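Local coordinates for protein acyl-coenzyme A oxidase 1 (Yarrowia lipolytica, PDB 5Y9D) that oxidises saturated acyl-CoAs with molecular oxygen to (2E)-enoyl-CoAs and hydrogen peroxide, using FAD, in peroxisomal fatty acid beta-oxidation, at residues 56-68 with 107-119. Sequence-based numbering, arbitrary orientation.
Sequences EETQIVEKIMSSI and EKLSLWRAQLHGM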
loop_
_atom_site.group_PDB
_atom_site.type_symbol
_atom_site.label_atom_id
_atom_site.label_comp_id
_atom_site.label_asym_id
_atom_site.label_seq_id
_atom_site.Cartn_x
_atom_site.Cartn_y
_atom_site.Cartn_z
ATOM N N GLU A 56 -34.243 3.567 12.072
ATOM C CA GLU A 56 -34.863 3.395 10.775
ATOM C C GLU A 56 -33.806 3.139 9.713
ATOM O O GLU A 56 -33.970 2.270 8.860
ATOM C CB GLU A 56 -35.691 4.617 10.407
ATOM C CG GLU A 56 -36.748 4.978 11.443
ATOM C CD GLU A 56 -37.651 3.805 11.793
ATOM O OE1 GLU A 56 -38.219 3.185 10.843
ATOM O OE2 GLU A 56 -37.789 3.518 13.016
ATOM N N GLU A 57 -32.702 3.872 9.788
ATOM C CA GLU A 57 -31.645 3.748 8.793
ATOM C C GLU A 57 -30.921 2.413 8.952
ATOM O O GLU A 57 -30.621 1.730 7.982
ATOM C CB GLU A 57 -30.660 4.902 8.896
ATOM C CG GLU A 57 -31.288 6.290 8.997
ATOM C CD GLU A 57 -32.239 6.633 7.858
ATOM O OE1 GLU A 57 -32.168 5.998 6.777
ATOM O OE2 GLU A 57 -33.057 7.563 8.041
ATOM N N THR A 58 -30.662 2.036 10.185
ATOM C CA THR A 58 -30.110 0.733 10.464
ATOM C C THR A 58 -30.972 -0.400 9.926
ATOM O O THR A 58 -30.437 -1.385 9.395
ATOM C CB THR A 58 -29.914 0.564 11.954
ATOM O OG1 THR A 58 -28.997 1.575 12.374
ATOM C CG2 THR A 58 -29.351 -0.807 12.274
ATOM N N GLN A 59 -32.292 -0.266 10.043
ATOM C CA GLN A 59 -33.174 -1.304 9.525
ATOM C C GLN A 59 -33.051 -1.423 8.020
ATOM O O GLN A 59 -33.036 -2.529 7.486
ATOM C CB GLN A 59 -34.619 -1.071 9.929
ATOM C CG GLN A 59 -34.976 -1.692 11.274
ATOM C CD GLN A 59 -36.435 -1.444 11.643
ATOM O OE1 GLN A 59 -37.356 -1.829 10.890
ATOM N NE2 GLN A 59 -36.656 -0.784 12.790
ATOM N N ILE A 60 -32.942 -0.278 7.351
ATOM C CA ILE A 60 -32.820 -0.230 5.909
ATOM C C ILE A 60 -31.467 -0.809 5.517
ATOM O O ILE A 60 -31.351 -1.586 4.568
ATOM C CB ILE A 60 -32.997 1.209 5.408
ATOM C CG1 ILE A 60 -34.470 1.591 5.494
ATOM C CG2 ILE A 60 -32.528 1.370 3.966
ATOM C CD1 ILE A 60 -34.736 3.075 5.287
ATOM N N VAL A 61 -30.440 -0.443 6.259
ATOM C CA VAL A 61 -29.097 -0.991 6.019
ATOM C C VAL A 61 -29.053 -2.504 6.210
ATOM O O VAL A 61 -28.400 -3.202 5.422
ATOM C CB VAL A 61 -28.048 -0.280 6.892
ATOM C CG1 VAL A 61 -26.761 -1.092 7.023
ATOM C CG2 VAL A 61 -27.795 1.102 6.305
ATOM N N GLU A 62 -29.764 -3.003 7.220
ATOM C CA GLU A 62 -29.855 -4.456 7.450
ATOM C C GLU A 62 -30.598 -5.185 6.316
ATOM O O GLU A 62 -30.115 -6.207 5.855
ATOM C CB GLU A 62 -30.444 -4.767 8.840
ATOM C CG GLU A 62 -29.352 -4.638 9.912
ATOM C CD GLU A 62 -29.834 -4.725 11.360
ATOM O OE1 GLU A 62 -31.035 -4.465 11.642
ATOM O OE2 GLU A 62 -28.979 -5.028 12.230
ATOM N N LYS A 63 -31.729 -4.644 5.861
ATOM C CA LYS A 63 -32.415 -5.154 4.673
ATOM C C LYS A 63 -31.506 -5.246 3.447
ATOM O O LYS A 63 -31.592 -6.212 2.699
ATOM C CB LYS A 63 -33.639 -4.313 4.299
ATOM C CG LYS A 63 -34.989 -4.934 4.661
ATOM C CD LYS A 63 -36.176 -4.093 4.172
ATOM C CE LYS A 63 -36.479 -2.903 5.081
ATOM N NZ LYS A 63 -37.836 -2.309 4.864
ATOM N N ILE A 64 -30.646 -4.263 3.217
ATOM C CA ILE A 64 -29.797 -4.339 2.046
ATOM C C ILE A 64 -28.850 -5.520 2.218
ATOM O O ILE A 64 -28.617 -6.296 1.282
ATOM C CB ILE A 64 -28.938 -3.073 1.793
ATOM C CG1 ILE A 64 -29.755 -1.789 1.719
ATOM C CG2 ILE A 64 -28.145 -3.242 0.514
ATOM C CD1 ILE A 64 -31.010 -1.936 0.941
ATOM N N MET A 65 -28.291 -5.631 3.422
ATOM C CA MET A 65 -27.212 -6.576 3.684
ATOM C C MET A 65 -27.655 -8.003 3.681
ATOM O O MET A 65 -26.886 -8.841 3.231
ATOM C CB MET A 65 -26.498 -6.240 4.981
ATOM C CG MET A 65 -25.722 -4.950 4.819
ATOM S SD MET A 65 -25.173 -4.225 6.357
ATOM C CE MET A 65 -23.579 -5.020 6.433
ATOM N N SER A 66 -28.875 -8.302 4.145
ATOM C CA SER A 66 -29.366 -9.684 4.022
ATOM C C SER A 66 -29.653 -10.057 2.575
ATOM O O SER A 66 -29.536 -11.218 2.204
ATOM C CB SER A 66 -30.629 -9.950 4.823
ATOM O OG SER A 66 -30.918 -8.871 5.648
ATOM N N SER A 67 -30.078 -9.106 1.757
ATOM C CA SER A 67 -30.241 -9.435 0.351
ATOM C C SER A 67 -28.914 -9.795 -0.216
ATOM O O SER A 67 -28.794 -10.829 -0.856
ATOM C CB SER A 67 -30.844 -8.308 -0.449
ATOM O OG SER A 67 -32.144 -8.100 0.035
ATOM N N ILE A 68 -27.902 -8.980 0.036
ATOM C CA ILE A 68 -26.572 -9.285 -0.499
ATOM C C ILE A 68 -26.000 -10.596 0.036
ATOM O O ILE A 68 -25.469 -11.361 -0.733
ATOM C CB ILE A 68 -25.593 -8.119 -0.330
ATOM C CG1 ILE A 68 -26.109 -6.871 -1.058
ATOM C CG2 ILE A 68 -24.243 -8.459 -0.945
ATOM C CD1 ILE A 68 -25.607 -5.579 -0.458
ATOM N N GLU A 107 -32.481 7.066 -4.629
ATOM C CA GLU A 107 -31.076 7.507 -4.647
ATOM C C GLU A 107 -30.299 6.977 -3.427
ATOM O O GLU A 107 -29.192 6.433 -3.556
ATOM C CB GLU A 107 -30.987 9.038 -4.693
ATOM C CG GLU A 107 -30.200 9.571 -5.885
ATOM C CD GLU A 107 -30.988 9.509 -7.184
ATOM O OE1 GLU A 107 -30.434 9.857 -8.253
ATOM O OE2 GLU A 107 -32.171 9.110 -7.145
ATOM N N LYS A 108 -30.902 7.116 -2.249
ATOM C CA LYS A 108 -30.288 6.671 -0.994
ATOM C C LYS A 108 -30.036 5.156 -1.009
ATOM O O LYS A 108 -28.920 4.712 -0.730
ATOM C CB LYS A 108 -31.167 7.080 0.194
ATOM C CG LYS A 108 -30.481 7.068 1.558
ATOM C CD LYS A 108 -30.688 8.378 2.335
ATOM C CE LYS A 108 -32.144 8.613 2.741
ATOM N NZ LYS A 108 -32.646 7.600 3.721
ATOM N N LEU A 109 -31.057 4.376 -1.371
ATOM C CA LEU A 109 -30.892 2.916 -1.511
ATOM C C LEU A 109 -29.819 2.533 -2.523
ATOM O O LEU A 109 -29.044 1.611 -2.286
ATOM C CB LEU A 109 -32.215 2.216 -1.861
ATOM C CG LEU A 109 -33.311 2.295 -0.787
ATOM C CD1 LEU A 109 -34.273 1.128 -0.861
ATOM C CD2 LEU A 109 -32.725 2.354 0.614
ATOM N N SER A 110 -29.752 3.252 -3.632
ATOM C CA SER A 110 -28.818 2.923 -4.694
ATOM C C SER A 110 -27.428 3.149 -4.157
ATOM O O SER A 110 -26.598 2.242 -4.199
ATOM C CB SER A 110 -29.135 3.735 -5.968
ATOM O OG SER A 110 -28.000 4.077 -6.749
ATOM N N LEU A 111 -27.176 4.333 -3.599
ATOM C CA LEU A 111 -25.887 4.621 -2.962
ATOM C C LEU A 111 -25.518 3.484 -2.009
ATOM O O LEU A 111 -24.436 2.883 -2.131
ATOM C CB LEU A 111 -25.932 5.944 -2.196
ATOM C CG LEU A 111 -25.894 7.223 -3.057
ATOM C CD1 LEU A 111 -26.333 8.466 -2.282
ATOM C CD2 LEU A 111 -24.508 7.446 -3.676
ATOM N N TRP A 112 -26.434 3.180 -1.081
ATOM C CA TRP A 112 -26.149 2.254 0.005
ATOM C C TRP A 112 -25.969 0.844 -0.478
ATOM O O TRP A 112 -25.113 0.134 -0.021
ATOM C CB TRP A 112 -27.215 2.335 1.095
ATOM C CG TRP A 112 -27.135 3.615 1.937
ATOM C CD1 TRP A 112 -26.158 4.602 1.889
ATOM C CD2 TRP A 112 -28.025 4.000 2.976
ATOM N NE1 TRP A 112 -26.415 5.571 2.822
ATOM C CE2 TRP A 112 -27.556 5.234 3.499
ATOM C CE3 TRP A 112 -29.197 3.456 3.489
ATOM C CZ2 TRP A 112 -28.224 5.915 4.522
ATOM C CZ3 TRP A 112 -29.862 4.137 4.515
ATOM C CH2 TRP A 112 -29.367 5.341 5.024
ATOM N N ARG A 113 -26.746 0.424 -1.440
ATOM C CA ARG A 113 -26.572 -0.941 -1.936
ATOM C C ARG A 113 -25.219 -1.121 -2.604
ATOM O O ARG A 113 -24.570 -2.155 -2.468
ATOM C CB ARG A 113 -27.683 -1.260 -2.895
ATOM C CG ARG A 113 -27.798 -2.704 -3.247
ATOM C CD ARG A 113 -28.867 -2.841 -4.302
ATOM N NE ARG A 113 -30.143 -2.315 -3.827
ATOM C CZ ARG A 113 -30.879 -2.898 -2.890
ATOM N NH1 ARG A 113 -30.471 -4.008 -2.317
ATOM N NH2 ARG A 113 -32.031 -2.374 -2.516
ATOM N N ALA A 114 -24.786 -0.098 -3.304
ATOM C CA ALA A 114 -23.456 -0.097 -3.925
ATOM C C ALA A 114 -22.309 -0.020 -2.876
ATOM O O ALA A 114 -21.370 -0.818 -2.902
ATOM C CB ALA A 114 -23.369 1.037 -4.952
ATOM N N GLN A 115 -22.417 0.887 -1.924
ATOM C CA GLN A 115 -21.414 1.010 -0.864
ATOM C C GLN A 115 -21.258 -0.266 -0.039
ATOM O O GLN A 115 -20.142 -0.767 0.133
ATOM C CB GLN A 115 -21.749 2.198 0.046
ATOM C CG GLN A 115 -21.575 3.530 -0.643
ATOM C CD GLN A 115 -22.329 4.674 0.009
ATOM O OE1 GLN A 115 -22.850 4.579 1.140
ATOM N NE2 GLN A 115 -22.355 5.790 -0.693
ATOM N N LEU A 116 -22.376 -0.816 0.430
ATOM C CA LEU A 116 -22.345 -2.024 1.256
ATOM C C LEU A 116 -21.783 -3.241 0.512
ATOM O O LEU A 116 -21.033 -4.053 1.075
ATOM C CB LEU A 116 -23.725 -2.345 1.777
ATOM C CG LEU A 116 -24.380 -1.255 2.622
ATOM C CD1 LEU A 116 -25.897 -1.428 2.638
ATOM C CD2 LEU A 116 -23.831 -1.264 4.033
ATOM N N HIS A 117 -22.135 -3.375 -0.761
ATOM C CA HIS A 117 -21.658 -4.503 -1.555
ATOM C C HIS A 117 -20.180 -4.361 -1.905
ATOM O O HIS A 117 -19.474 -5.359 -2.045
ATOM C CB HIS A 117 -22.513 -4.617 -2.795
ATOM C CG HIS A 117 -22.195 -5.794 -3.644
ATOM N ND1 HIS A 117 -21.723 -6.980 -3.128
ATOM C CD2 HIS A 117 -22.277 -5.970 -4.977
ATOM C CE1 HIS A 117 -21.529 -7.841 -4.108
ATOM N NE2 HIS A 117 -21.851 -7.249 -5.241
ATOM N N GLY A 118 -19.709 -3.118 -2.005
ATOM C CA GLY A 118 -18.306 -2.822 -2.324
ATOM C C GLY A 118 -17.357 -3.148 -1.198
ATOM O O GLY A 118 -16.147 -3.259 -1.410
ATOM N N MET A 119 -17.883 -3.297 0.016
ATOM C CA MET A 119 -17.063 -3.810 1.110
ATOM C C MET A 119 -16.317 -5.081 0.789
ATOM O O MET A 119 -15.257 -5.265 1.312
ATOM C CB MET A 119 -17.904 -4.158 2.328
ATOM C CG MET A 119 -18.582 -2.976 2.953
ATOM S SD MET A 119 -19.380 -3.571 4.426
ATOM C CE MET A 119 -17.945 -3.555 5.477
#
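In the helical N-terminal domain of the acyl-CoA oxidase fold, helix 55-70, through its segment 56-68, packs on helix 107-118 by a knob into a hole: Leu116 sits among Val61, Ile64, Met65 and Ile68. The axes of the two short segments cross at -54° and come within 9.9 Å. Leu116 splits its methyls over the hole. CD1 lies 3.6 Å from CB of Ile64, while CD2 faces SD of Met65 at 4.0 Å. Trp112 fills the next position toward the start of both helices. CG2 of Val61 comes in obliquely above the ring plane, offset toward the rim, 3.9 Å from CE3 of Trp112. CG of Lys108 lies on the other side of the ring, also near its rim. The ring edge meets CG2 of Ile60, which also touches CD2 of Leu109 at 3.5 Å. Glu57 reaches this edge too: a bend at chi2 (-56°) brings OE1 to 3.4 Å from CH2 of Trp112, with the carboxylate plane turned 78° from the ring. The same oxygen forms a salt bridge with NZ of Lys108 at 3.5 Å. The Arg113 side chain crosses Ile64 at about a right angle, with CD1 of Ile64 3.6 Å from NH2 of Arg113. NE of Arg113 forms a salt bridge with Asp105, and the guanidinium makes a cation-pi contact with Tyr101. At the far end, CG2 of Ile68 touches ND1 of His117. Phe653 of helix 651-654 also packs on Met65 and Ile68. The helices are thus held mostly by apolar contact and shape fit, with one rather long ion pair at the partly exposed Glu57-Lys108 end.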